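Putative cell adhesion protein (Parabacteroides distasonis, PDB 3LIU) probably serves as a fimbrillin of the FimA/Mfa1 family, a building block of adhesive pili on the bacterial surface. Local coordinates at residues 125-129 with 169-175; 219-223 with 355-359. All coordinates share one frame; numbering follows the deposited sequence.

Interaction 1. Residues 125-129 with 169-175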
loop_
_atom_site.group_PDB
_atom_site.type_symbol
_atom_site.label_atom_id
_atom_site.label_comp_id
_atom_site.label_asym_id
_atom_site.label_seq_id
_atom_site.Cartn_x
_atom_site.Cartn_y
_atom_site.Cartn_z
ATOM N N LEU A 125 7.425 -7.422 -1.085
ATOM C CA LEU A 125 6.758 -6.218 -0.605
ATOM C C LEU A 125 7.211 -5.935 0.822
ATOM O O LEU A 125 7.386 -6.852 1.625
ATOM C CB LEU A 125 5.241 -6.407 -0.640
ATOM C CG LEU A 125 4.678 -6.672 -2.034
ATOM C CD1 LEU A 125 3.206 -6.871 -1.972
ATOM C CD2 LEU A 125 5.014 -5.472 -2.954
ATOM N N THR A 126 7.420 -4.671 1.146
ATOM C CA THR A 126 7.865 -4.349 2.483
ATOM C C THR A 126 6.746 -4.672 3.477
ATOM O O THR A 126 5.600 -4.284 3.272
ATOM C CB THR A 126 8.242 -2.869 2.647
ATOM O OG1 THR A 126 9.049 -2.433 1.535
ATOM C CG2 THR A 126 9.023 -2.691 3.982
HETATM N N MSE A 127 7.076 -5.364 4.557
HETATM C CA MSE A 127 6.102 -5.676 5.628
HETATM C C MSE A 127 6.755 -5.400 6.982
HETATM O O MSE A 127 7.977 -5.478 7.097
HETATM C CB MSE A 127 5.735 -7.178 5.606
HETATM C CG MSE A 127 5.245 -7.697 4.306
HETATM SE SE MSE A 127 5.638 -9.583 4.158
HETATM C CE MSE A 127 5.067 -9.818 2.288
ATOM N N SER A 128 5.957 -5.147 8.006
ATOM C CA SER A 128 6.489 -4.968 9.351
ATOM C C SER A 128 5.628 -5.591 10.418
ATOM O O SER A 128 4.447 -5.744 10.244
ATOM C CB SER A 128 6.618 -3.494 9.704
ATOM O OG SER A 128 5.429 -2.795 9.394
ATOM N N SER A 129 6.268 -5.912 11.533
ATOM C CA SER A 129 5.610 -6.304 12.769
ATOM C C SER A 129 5.271 -5.082 13.585
ATOM O O SER A 129 5.669 -3.979 13.252
ATOM C CB SER A 129 6.557 -7.185 13.578
ATOM O OG SER A 129 7.586 -6.425 14.220
ATOM N N VAL A 169 5.983 -14.376 14.836
ATOM C CA VAL A 169 5.651 -12.943 14.774
ATOM C C VAL A 169 4.924 -12.626 13.476
ATOM O O VAL A 169 5.445 -12.908 12.397
ATOM C CB VAL A 169 6.875 -12.048 14.886
ATOM C CG1 VAL A 169 6.441 -10.550 15.012
ATOM C CG2 VAL A 169 7.712 -12.514 16.071
ATOM N N PRO A 170 3.687 -12.094 13.574
ATOM C CA PRO A 170 2.969 -11.704 12.346
ATOM C C PRO A 170 3.556 -10.448 11.734
ATOM O O PRO A 170 4.078 -9.584 12.452
ATOM C CB PRO A 170 1.513 -11.453 12.809
ATOM C CG PRO A 170 1.524 -11.419 14.255
ATOM C CD PRO A 170 2.913 -11.791 14.788
ATOM N N LEU A 171 3.532 -10.395 10.411
ATOM C CA LEU A 171 3.972 -9.224 9.653
ATOM C C LEU A 171 2.781 -8.695 8.894
ATOM O O LEU A 171 1.951 -9.476 8.461
ATOM C CB LEU A 171 5.113 -9.568 8.701
ATOM C CG LEU A 171 6.387 -10.184 9.284
ATOM C CD1 LEU A 171 7.404 -10.449 8.142
ATOM C CD2 LEU A 171 6.968 -9.357 10.440
ATOM N N VAL A 172 2.687 -7.370 8.762
ATOM C CA VAL A 172 1.648 -6.730 7.992
ATOM C C VAL A 172 2.248 -5.913 6.871
ATOM O O VAL A 172 3.147 -5.120 7.101
ATOM C CB VAL A 172 0.753 -5.835 8.864
ATOM C CG1 VAL A 172 -0.354 -5.175 7.988
ATOM C CG2 VAL A 172 0.154 -6.650 9.981
ATOM N N ARG A 173 1.735 -6.100 5.661
ATOM C CA ARG A 173 2.270 -5.384 4.497
ATOM C C ARG A 173 2.178 -3.877 4.690
ATOM O O ARG A 173 1.281 -3.388 5.347
ATOM C CB ARG A 173 1.542 -5.763 3.218
ATOM C CG ARG A 173 1.711 -7.204 2.772
ATOM C CD ARG A 173 0.933 -7.446 1.470
ATOM N NE ARG A 173 0.891 -8.857 1.054
ATOM C CZ ARG A 173 0.090 -9.802 1.570
ATOM N NH1 ARG A 173 -0.726 -9.532 2.551
ATOM N NH2 ARG A 173 0.116 -11.049 1.100
ATOM N N ASP A 174 3.119 -3.161 4.086
ATOM C CA ASP A 174 3.164 -1.721 4.139
ATOM C C ASP A 174 2.458 -1.107 2.895
ATOM O O ASP A 174 2.370 0.103 2.786
ATOM C CB ASP A 174 4.630 -1.242 4.219
ATOM C CG ASP A 174 5.258 -1.381 5.629
ATOM O OD1 ASP A 174 4.645 -1.927 6.570
ATOM O OD2 ASP A 174 6.411 -0.903 5.799
ATOM N N VAL A 175 1.964 -1.930 1.957
ATOM C CA VAL A 175 1.285 -1.440 0.778
ATOM C C VAL A 175 -0.200 -1.901 0.813
ATOM O O VAL A 175 -0.554 -2.816 1.562
ATOM C CB VAL A 175 1.942 -1.917 -0.561
ATOM C CG1 VAL A 175 3.304 -1.254 -0.800
ATOM C CG2 VAL A 175 2.068 -3.429 -0.588
#
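An antiparallel strand pairing joins Met-127 and Ser-128, near the beginning of strand 127-136, to Val-172 and Arg-173, near that of strand 172-185. Ser-128 and Val-172 form the hydrogen-bonded pair: Ser-128 N gives to Val-172 O at 3.0 Å, and Val-172 N returns a nearly straight bond (172°) to Ser-128 O at 2.8 Å. Two residues along, beyond the Met-127/Arg-173 pair, Asp-174 N donates to Thr-126 O at 2.8 Å and carries the ladder past the regular strand. Met-127, a selenomethionine, and Arg-173 make the intervening non-hydrogen-bonded pair. Their side chains leave on the same face, and similar first torsions, CG anti to the carbonyl carbon in both (chi1 -54° and -65°), keep them alongside, CG to CG 3.9 Å. Such paired strands are the framework expected of the transthyretin-like beta fold to which the FimA family is related, and strand 82-90 flanks 127-136 on its other edge. Apolar contacts extend the seam both ways. Leu-125 CD1 meets Val-175 CG2 at 3.9 Å, the two side chains crossing at about a right angle, and the same methyl sits near the plane of the Arg-173 guanidinium, at its edge. Farther along, Leu-171 CD2 packs 3.8 Å from Ser-129 CB. On the face shared by Ser-128 and Val-172, the Asp-174 carboxylate turns back over the first segment, OD2 3.6 Å from Thr-126 CG2 and OD1 3.1 Å from Ser-128 OG, a hydroxyl hydrogen-bonded to the carbonyl of Val-214. That OD1 also forms a salt bridge with Arg-356. Replacing Asp-174 by an alanine is likely to leave the Arg-356 guanidinium without this carboxylate and to open a gap beside the Thr-126 methyl. The Arg-173 guanidinium, in turn, is gripped by Asp-40, Asn-357 and the carbonyl of Trp-392.

Interaction 2. Residues 219-223 with 355-359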
loop_
_atom_site.group_PDB
_atom_site.type_symbol
_atom_site.label_atom_id
_atom_site.label_comp_id
_atom_site.label_asym_id
_atom_site.label_seq_id
_atom_site.Cartn_x
_atom_site.Cartn_y
_atom_site.Cartn_z
ATOM N N GLU A 219 0.087 -3.182 15.965
ATOM C CA GLU A 219 -0.156 -4.113 14.861
ATOM C C GLU A 219 -1.094 -3.480 13.870
ATOM O O GLU A 219 -2.165 -3.028 14.250
ATOM C CB GLU A 219 -0.822 -5.376 15.417
ATOM C CG GLU A 219 -1.103 -6.422 14.384
ATOM C CD GLU A 219 0.069 -7.273 14.164
ATOM O OE1 GLU A 219 1.185 -6.801 14.409
ATOM O OE2 GLU A 219 -0.132 -8.429 13.809
ATOM N N TRP A 220 -0.717 -3.447 12.597
ATOM C CA TRP A 220 -1.585 -2.898 11.549
ATOM C C TRP A 220 -1.941 -1.425 11.809
ATOM O O TRP A 220 -3.005 -0.956 11.438
ATOM C CB TRP A 220 -2.861 -3.749 11.426
ATOM C CG TRP A 220 -3.475 -3.799 10.028
ATOM C CD1 TRP A 220 -3.640 -2.760 9.155
ATOM C CD2 TRP A 220 -4.051 -4.943 9.388
ATOM N NE1 TRP A 220 -4.248 -3.190 7.994
ATOM C CE2 TRP A 220 -4.531 -4.523 8.121
ATOM C CE3 TRP A 220 -4.195 -6.282 9.751
ATOM C CZ2 TRP A 220 -5.164 -5.397 7.231
ATOM C CZ3 TRP A 220 -4.840 -7.150 8.864
ATOM C CH2 TRP A 220 -5.306 -6.699 7.623
ATOM N N GLY A 221 -1.029 -0.683 12.427
ATOM C CA GLY A 221 -1.247 0.724 12.693
ATOM C C GLY A 221 -0.868 1.580 11.487
ATOM O O GLY A 221 -0.185 1.141 10.563
ATOM N N THR A 222 -1.319 2.819 11.514
ATOM C CA THR A 222 -1.065 3.751 10.428
ATOM C C THR A 222 0.430 4.024 10.281
ATOM O O THR A 222 1.166 4.129 11.278
ATOM C CB THR A 222 -1.894 5.058 10.589
ATOM O OG1 THR A 222 -1.658 5.893 9.454
ATOM C CG2 THR A 222 -1.520 5.829 11.841
ATOM N N ILE A 223 0.870 4.052 9.022
ATOM C CA ILE A 223 2.240 4.311 8.639
ATOM C C ILE A 223 2.287 5.417 7.577
ATOM O O ILE A 223 3.316 5.658 6.952
ATOM C CB ILE A 223 2.937 3.036 8.071
ATOM C CG1 ILE A 223 2.092 2.405 6.976
ATOM C CG2 ILE A 223 3.278 2.055 9.234
ATOM C CD1 ILE A 223 2.703 1.158 6.271
ATOM N N GLN A 355 -5.684 2.306 3.013
ATOM C CA GLN A 355 -4.992 1.866 4.201
ATOM C C GLN A 355 -4.267 0.572 3.874
ATOM O O GLN A 355 -4.666 -0.162 2.968
ATOM C CB GLN A 355 -5.953 1.667 5.355
ATOM C CG GLN A 355 -6.727 2.901 5.716
ATOM C CD GLN A 355 -7.684 2.641 6.896
ATOM O OE1 GLN A 355 -7.377 1.858 7.765
ATOM N NE2 GLN A 355 -8.833 3.289 6.904
ATOM N N ARG A 356 -3.225 0.308 4.650
ATOM C CA ARG A 356 -2.268 -0.764 4.362
ATOM C C ARG A 356 -2.908 -2.168 4.462
ATOM O O ARG A 356 -3.798 -2.403 5.269
ATOM C CB ARG A 356 -1.105 -0.667 5.344
ATOM C CG ARG A 356 -1.527 -1.054 6.798
ATOM C CD ARG A 356 -0.504 -0.659 7.862
ATOM N NE ARG A 356 0.631 -1.532 7.820
ATOM C CZ ARG A 356 1.482 -1.750 8.835
ATOM N NH1 ARG A 356 1.371 -1.125 9.992
ATOM N NH2 ARG A 356 2.483 -2.617 8.660
ATOM N N ASN A 357 -2.406 -3.071 3.631
ATOM C CA ASN A 357 -2.675 -4.504 3.727
ATOM C C ASN A 357 -4.146 -4.879 3.489
ATOM O O ASN A 357 -4.643 -5.840 4.063
ATOM C CB ASN A 357 -2.190 -5.051 5.071
ATOM C CG ASN A 357 -1.893 -6.549 5.004
ATOM O OD1 ASN A 357 -1.277 -7.029 4.062
ATOM N ND2 ASN A 357 -2.328 -7.273 5.999
ATOM N N TYR A 358 -4.820 -4.074 2.670
ATOM C CA TYR A 358 -6.154 -4.350 2.164
ATOM C C TYR A 358 -6.119 -4.396 0.670
ATOM O O TYR A 358 -5.309 -3.740 0.039
ATOM C CB TYR A 358 -7.153 -3.254 2.563
ATOM C CG TYR A 358 -7.495 -3.213 4.035
ATOM C CD1 TYR A 358 -8.326 -4.172 4.608
ATOM C CD2 TYR A 358 -6.967 -2.233 4.854
ATOM C CE1 TYR A 358 -8.648 -4.114 5.966
ATOM C CE2 TYR A 358 -7.243 -2.194 6.204
ATOM C CZ TYR A 358 -8.106 -3.121 6.751
ATOM O OH TYR A 358 -8.388 -3.048 8.082
ATOM N N LYS A 359 -7.023 -5.186 0.105
ATOM C CA LYS A 359 -7.231 -5.249 -1.312
ATOM C C LYS A 359 -8.514 -4.484 -1.578
ATOM O O LYS A 359 -9.526 -4.702 -0.901
ATOM C CB LYS A 359 -7.420 -6.669 -1.771
ATOM C CG LYS A 359 -6.194 -7.505 -1.732
ATOM C CD LYS A 359 -6.329 -8.610 -2.750
ATOM C CE LYS A 359 -5.072 -9.377 -2.856
ATOM N NZ LYS A 359 -4.998 -10.173 -4.111
#
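The indole of Trp-220 slots between Asn-357 and Tyr-358, with a different kind of group on each face. Over one face comes the Asn-357 amide, its ND2 3.4 Å from Trp-220 CH2 and its plane turned 58° against the ring. Because Asn-357 OD1 accepts from Arg-173, the amide is fixed with its NH2 toward the indole. Across the opposite face lies Tyr-358, its OH above the rim of the indole; the two rings meet obliquely, planes at 42°, and Trp-220 CZ2 lies over the tyrosine face, 3.8 Å from CZ of Tyr-358. The pyrrole nitrogen ties the ring to the backbone: NE1 donates to Arg-356 O at 2.9 Å in a somewhat bent bond, with the acceptor tilted from the indole plane. Arg-356 itself crosses Trp-220 obliquely, its CG 3.6 Å from Trp-220 CD1. A bend at chi3 (-74°) then turns the guanidinium toward the loop backbone, where NH1 reaches a lone pair of Gly-221 O, in the carbonyl plane, at 2.8 Å. Ile-223 CD1 covers one face of that guanidinium, 3.7 Å from Arg-356 NE. The loop between strands 193-213 and 238-240 is thereby laid against the residues leading into strand 358-366, with Trp-220 also touching Val-172 of strand 172-185 and Pro-391 of strand 383-391.

Followed from the N terminus, the chain first closes interaction 1, where residues 169-175 return to 125-129 after a 39-residue excursion rich in strand. It then runs through strand 193-213 into the loop that opens interaction 2, and 131 residues later 355-359 completes it. The two closures are therefore in series, neither nested nor crossed, yet they meet in space, their centres about 9 Å apart. Strands 172-185 and 358-366 are parallel neighbours, and a probable hydrogen bond from Asn-357 N to Val-175 O joins them where the two contacts adjoin. Strand 127-136, the loop at 219-223 and strand 358-366 thus all converge on the beginning of strand 172-185.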